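Local coordinates for protein yojF (Bacillus subtilis, PDB 1NJH) that is of unknown function but folds into a largely antiparallel beta-sheet structure that is found paired with a second copy of itself, at residues I26-T31 with I108-S113; R22-H27 with V55-A60. All coordinates share one frame; numbering follows the deposited sequence.

Contact 1: residues I26-T31 with I108-S113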
# COMPACT_ATOMS: atom_id res chain seq x y z
N ILE A 26 1.97 1.51 -10.05
CA ILE A 26 2.04 0.40 -9.13
C ILE A 26 0.68 -0.00 -8.54
O ILE A 26 -0.19 0.85 -8.28
CB ILE A 26 3.02 0.75 -7.96
CG1 ILE A 26 4.45 0.82 -8.53
CG2 ILE A 26 2.90 -0.26 -6.81
CD1 ILE A 26 5.53 0.92 -7.51
N HIS A 27 0.49 -1.31 -8.40
CA HIS A 27 -0.69 -1.84 -7.74
C HIS A 27 -0.10 -2.63 -6.56
O HIS A 27 0.76 -3.49 -6.76
CB HIS A 27 -1.48 -2.80 -8.62
CG HIS A 27 -2.72 -3.30 -7.95
ND1 HIS A 27 -2.76 -4.45 -7.20
CD2 HIS A 27 -3.95 -2.75 -7.85
CE1 HIS A 27 -3.96 -4.58 -6.65
NE2 HIS A 27 -4.70 -3.56 -7.03
N LEU A 28 -0.53 -2.31 -5.33
CA LEU A 28 -0.05 -3.00 -4.13
C LEU A 28 -1.28 -3.25 -3.30
O LEU A 28 -1.97 -2.31 -2.90
CB LEU A 28 0.93 -2.13 -3.36
CG LEU A 28 1.44 -2.74 -2.05
CD1 LEU A 28 2.20 -4.03 -2.32
CD2 LEU A 28 2.32 -1.72 -1.33
N GLU A 29 -1.55 -4.51 -3.02
CA GLU A 29 -2.76 -4.88 -2.30
C GLU A 29 -2.54 -6.06 -1.36
O GLU A 29 -1.76 -6.97 -1.65
CB GLU A 29 -3.84 -5.21 -3.34
CG GLU A 29 -5.12 -5.89 -2.81
CD GLU A 29 -6.15 -6.15 -3.91
OE1 GLU A 29 -5.78 -6.26 -5.10
OE2 GLU A 29 -7.36 -6.27 -3.59
N THR A 30 -3.23 -6.03 -0.22
CA THR A 30 -3.17 -7.11 0.76
C THR A 30 -4.61 -7.49 1.09
O THR A 30 -5.46 -6.62 1.29
CB THR A 30 -2.43 -6.71 2.08
OG1 THR A 30 -3.00 -5.52 2.64
CG2 THR A 30 -0.97 -6.46 1.80
N THR A 31 -4.88 -8.78 1.15
CA THR A 31 -6.22 -9.28 1.43
C THR A 31 -6.16 -10.35 2.51
O THR A 31 -5.10 -10.91 2.78
CB THR A 31 -6.84 -9.89 0.17
OG1 THR A 31 -5.96 -10.90 -0.33
CG2 THR A 31 -7.05 -8.83 -0.90
N ILE A 108 -1.03 -11.28 -0.89
CA ILE A 108 -0.41 -10.03 -1.28
C ILE A 108 -0.14 -10.00 -2.77
O ILE A 108 0.10 -11.04 -3.40
CB ILE A 108 0.91 -9.81 -0.52
CG1 ILE A 108 1.51 -8.46 -0.93
CG2 ILE A 108 1.87 -10.97 -0.78
CD1 ILE A 108 2.53 -7.94 0.04
N SER A 109 -0.19 -8.80 -3.32
CA SER A 109 0.04 -8.60 -4.74
C SER A 109 0.79 -7.30 -4.96
O SER A 109 0.44 -6.28 -4.36
CB SER A 109 -1.32 -8.55 -5.48
OG SER A 109 -1.16 -8.13 -6.82
N LEU A 110 1.85 -7.36 -5.77
CA LEU A 110 2.63 -6.17 -6.13
C LEU A 110 2.79 -6.28 -7.64
O LEU A 110 3.31 -7.28 -8.14
CB LEU A 110 4.01 -6.13 -5.45
CG LEU A 110 4.89 -4.95 -5.90
CD1 LEU A 110 4.25 -3.60 -5.55
CD2 LEU A 110 6.29 -5.07 -5.25
N GLN A 111 2.31 -5.27 -8.36
CA GLN A 111 2.38 -5.25 -9.82
C GLN A 111 2.94 -3.90 -10.29
O GLN A 111 2.62 -2.85 -9.74
CB GLN A 111 0.97 -5.45 -10.40
CG GLN A 111 0.17 -6.61 -9.78
CD GLN A 111 -1.13 -6.84 -10.53
OE1 GLN A 111 -1.71 -5.91 -11.08
NE2 GLN A 111 -1.61 -8.08 -10.54
N ILE A 112 3.77 -3.95 -11.34
CA ILE A 112 4.42 -2.77 -11.89
C ILE A 112 4.17 -2.72 -13.40
O ILE A 112 4.36 -3.72 -14.08
CB ILE A 112 5.96 -2.84 -11.63
CG1 ILE A 112 6.20 -3.04 -10.13
CG2 ILE A 112 6.65 -1.59 -12.16
CD1 ILE A 112 7.65 -3.27 -9.72
N SER A 113 3.79 -1.55 -13.90
CA SER A 113 3.49 -1.36 -15.32
C SER A 113 3.86 0.04 -15.79
O SER A 113 3.84 0.99 -15.01
CB SER A 113 2.00 -1.60 -15.56
OG SER A 113 1.65 -1.44 -16.94
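His27 and Gln111 face each other as a hydrogen-bonded antiparallel pair, each backbone N donating to the other's O, with Gln111 N 2.9 Å from His27 O. Glu29 and Ser109 repeat the exchange two residues on. The His27 side chain runs alongside that of Gln111. His27 CB lies 4.0 Å from both CB and OE1 of Gln111, and His27 CG stays near that OE1, with ring and amide planes 52° apart. With CG anti to the backbone N (chi1 -177°), the ring leans along the strand. His27 ND1 thus comes 4.0 Å from Ser109 OG, too far to bond; it is buried and has no partner in the model. At the tip, His27 CE1 comes 2.9 Å from Glu29 OE1, which lies at the ring edge in its plane. The flat ring suits its place by giving Tyr49 an edge-to-face partner and Glu29 OE1 a C-H edge, at the cost of ND1. This face is mostly polar. The opposite one is mostly apolar: Leu110 CD1 sits 3.8 Å from both Ile26 CG2 and Leu28 CD1, branched aliphatics covering that face, where Leu110 packs on Val70 and Leu28 on Tyr49 of the second subunit. Thr30 and Ile108 touch more loosely. Alternating hydrogen-bonded and non-hydrogen-bonded pairs mark an antiparallel beta-sheet, here with strand 24-32 between strands 45-63 and 106-113.

Contact 2: residues R22-H27 with V55-A60; sequences RPVYIH and VTYHQA
Arg22 packs its backbone against the methyl of Thr56, whose CG2 lies 3.8 Å from Arg22 N. It also reaches Tyr57 through a water, which donates to Arg22 O at 2.6 Å and accepts from Tyr57 N at 2.9 Å, lying over one face of the tyrosine ring toward its rim. The Arg22 guanidinium is engaged elsewhere, its NH1 bonded to Arg18 O. Pro23 comes next and lies beside Thr56, whose OG1 is 3.6 Å from Pro23 CG. Proline has no N-H to offer this oxygen, so the contact is one of packing. Putting an alanine at Thr56 removes both OG1 and CG2, which would probably open a gap beside the Pro23 ring and leave the Arg22 backbone less firmly packed. At Val24 the strand pairing takes over: Val24 N donates to Val55 O at 2.8 Å and Val24 O accepts from Val55 N at 3.0 Å, both bonds nearly straight. Val24 CG2, set between its own N and carbonyl carbon, approaches Tyr57 CE2 at 4.1 Å, the two side chains crossing at about a right angle; the phenol beyond is held by Leu16 O. Ile26 turns its longer branch this way. Lying beside the backbone N (chi1 -68°) and extended, that branch brings Ile26 CD1 to 3.5 Å from Val55 CG2. Small beta-branched valines suit such close pairing, and the longer isoleucine reaches across to Val55. Tyr57 goes on to bond the backbone of Asp21. The chemistry thus implies one directly bonded backbone pair and a water-bridged one near the strand's start, over apolar packing of Val24, Ile26, Val55 and Tyr57.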
# COMPACT_ATOMS: atom_id res chain seq x y z
N ARG A 22 12.29 5.51 -14.41
CA ARG A 22 11.28 6.12 -15.25
C ARG A 22 9.95 5.93 -14.54
O ARG A 22 9.78 4.98 -13.77
CB ARG A 22 11.25 5.49 -16.65
CG ARG A 22 10.78 4.05 -16.72
CD ARG A 22 10.34 3.75 -18.15
NE ARG A 22 10.06 2.34 -18.37
CZ ARG A 22 10.99 1.39 -18.28
NH1 ARG A 22 12.23 1.71 -17.97
NH2 ARG A 22 10.66 0.12 -18.50
N PRO A 23 8.99 6.83 -14.79
CA PRO A 23 7.67 6.75 -14.15
C PRO A 23 6.94 5.45 -14.47
O PRO A 23 6.84 5.06 -15.63
CB PRO A 23 6.94 7.96 -14.73
CG PRO A 23 8.06 8.94 -15.00
CD PRO A 23 9.10 8.04 -15.61
N VAL A 24 6.44 4.78 -13.43
CA VAL A 24 5.68 3.56 -13.62
C VAL A 24 4.47 3.59 -12.72
O VAL A 24 4.37 4.43 -11.83
CB VAL A 24 6.53 2.29 -13.33
CG1 VAL A 24 7.65 2.18 -14.36
CG2 VAL A 24 7.09 2.32 -11.90
N TYR A 25 3.52 2.70 -12.98
CA TYR A 25 2.33 2.62 -12.16
C TYR A 25 2.44 1.39 -11.29
O TYR A 25 2.91 0.34 -11.73
CB TYR A 25 1.09 2.51 -13.04
CG TYR A 25 0.79 3.79 -13.79
CD1 TYR A 25 1.39 4.06 -15.01
CD2 TYR A 25 -0.06 4.75 -13.24
CE1 TYR A 25 1.14 5.25 -15.69
CE2 TYR A 25 -0.31 5.94 -13.91
CZ TYR A 25 0.29 6.18 -15.13
OH TYR A 25 0.04 7.35 -15.80
N ILE A 26 1.97 1.51 -10.05
CA ILE A 26 2.04 0.40 -9.13
C ILE A 26 0.68 -0.00 -8.54
O ILE A 26 -0.19 0.85 -8.28
CB ILE A 26 3.02 0.75 -7.96
CG1 ILE A 26 4.45 0.82 -8.53
CG2 ILE A 26 2.90 -0.26 -6.81
CD1 ILE A 26 5.53 0.92 -7.51
N HIS A 27 0.49 -1.31 -8.40
CA HIS A 27 -0.69 -1.84 -7.74
C HIS A 27 -0.10 -2.63 -6.56
O HIS A 27 0.76 -3.49 -6.76
CB HIS A 27 -1.48 -2.80 -8.62
CG HIS A 27 -2.72 -3.30 -7.95
ND1 HIS A 27 -2.76 -4.45 -7.20
CD2 HIS A 27 -3.95 -2.75 -7.85
CE1 HIS A 27 -3.96 -4.58 -6.65
NE2 HIS A 27 -4.70 -3.56 -7.03
N VAL A 55 4.98 6.36 -9.57
CA VAL A 55 6.25 6.58 -8.89
C VAL A 55 7.42 6.31 -9.83
O VAL A 55 7.27 5.68 -10.89
CB VAL A 55 6.43 5.61 -7.68
CG1 VAL A 55 5.21 5.66 -6.77
CG2 VAL A 55 6.66 4.19 -8.18
N THR A 56 8.59 6.77 -9.41
CA THR A 56 9.82 6.55 -10.14
C THR A 56 10.78 6.03 -9.07
O THR A 56 11.04 6.73 -8.10
CB THR A 56 10.39 7.86 -10.71
OG1 THR A 56 9.51 8.36 -11.72
CG2 THR A 56 11.76 7.61 -11.32
N TYR A 57 11.24 4.79 -9.20
CA TYR A 57 12.18 4.27 -8.21
C TYR A 57 13.56 4.15 -8.82
O TYR A 57 13.70 3.83 -10.00
CB TYR A 57 11.69 2.91 -7.64
CG TYR A 57 11.52 1.79 -8.64
CD1 TYR A 57 12.60 1.00 -9.04
CD2 TYR A 57 10.25 1.44 -9.11
CE1 TYR A 57 12.42 -0.11 -9.86
CE2 TYR A 57 10.06 0.32 -9.93
CZ TYR A 57 11.15 -0.44 -10.30
OH TYR A 57 10.98 -1.56 -11.07
N HIS A 58 14.60 4.41 -8.01
CA HIS A 58 15.97 4.35 -8.51
C HIS A 58 16.80 3.14 -8.07
O HIS A 58 17.84 2.84 -8.66
CB HIS A 58 16.71 5.66 -8.19
CG HIS A 58 16.41 6.22 -6.83
ND1 HIS A 58 17.17 5.93 -5.72
CD2 HIS A 58 15.43 7.06 -6.41
CE1 HIS A 58 16.67 6.57 -4.67
NE2 HIS A 58 15.62 7.26 -5.07
N GLN A 59 16.34 2.47 -7.02
CA GLN A 59 16.99 1.25 -6.54
C GLN A 59 15.87 0.26 -6.27
O GLN A 59 14.77 0.65 -5.86
CB GLN A 59 17.80 1.52 -5.26
CG GLN A 59 19.14 2.17 -5.53
CD GLN A 59 20.09 1.29 -6.34
OE1 GLN A 59 20.91 1.78 -7.12
NE2 GLN A 59 19.98 -0.02 -6.14
N ALA A 60 16.14 -1.01 -6.54
CA ALA A 60 15.14 -2.07 -6.35
C ALA A 60 15.85 -3.37 -6.09
O ALA A 60 16.86 -3.68 -6.73
CB ALA A 60 14.26 -2.18 -7.61
O HOH W 1 10.55 3.54 -11.69

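How the contacts relate
Contacts 1 and 2 grip strand 24-32 on its two flanks and share Ile26 and His27, with centres about 13 Å apart. Contact 1 lies about 5 Å from the centre of the chain and contact 2 about 11 Å, measured from their own centres, so the pairing runs from the core out to the place where strand 24-32 begins. The two meet directly: Ser113 O of contact 1 probably accepts a hydrogen bond from Tyr25 N of contact 2 at 2.7 Å. Ile112 joins their apolar sides, with CG2 3.9 Å from Val24 CG2 and CD1 4.0 Å from Tyr57 OH. With the function unknown, neither contact can be tied to an active site; together they hold three strands as one sheet.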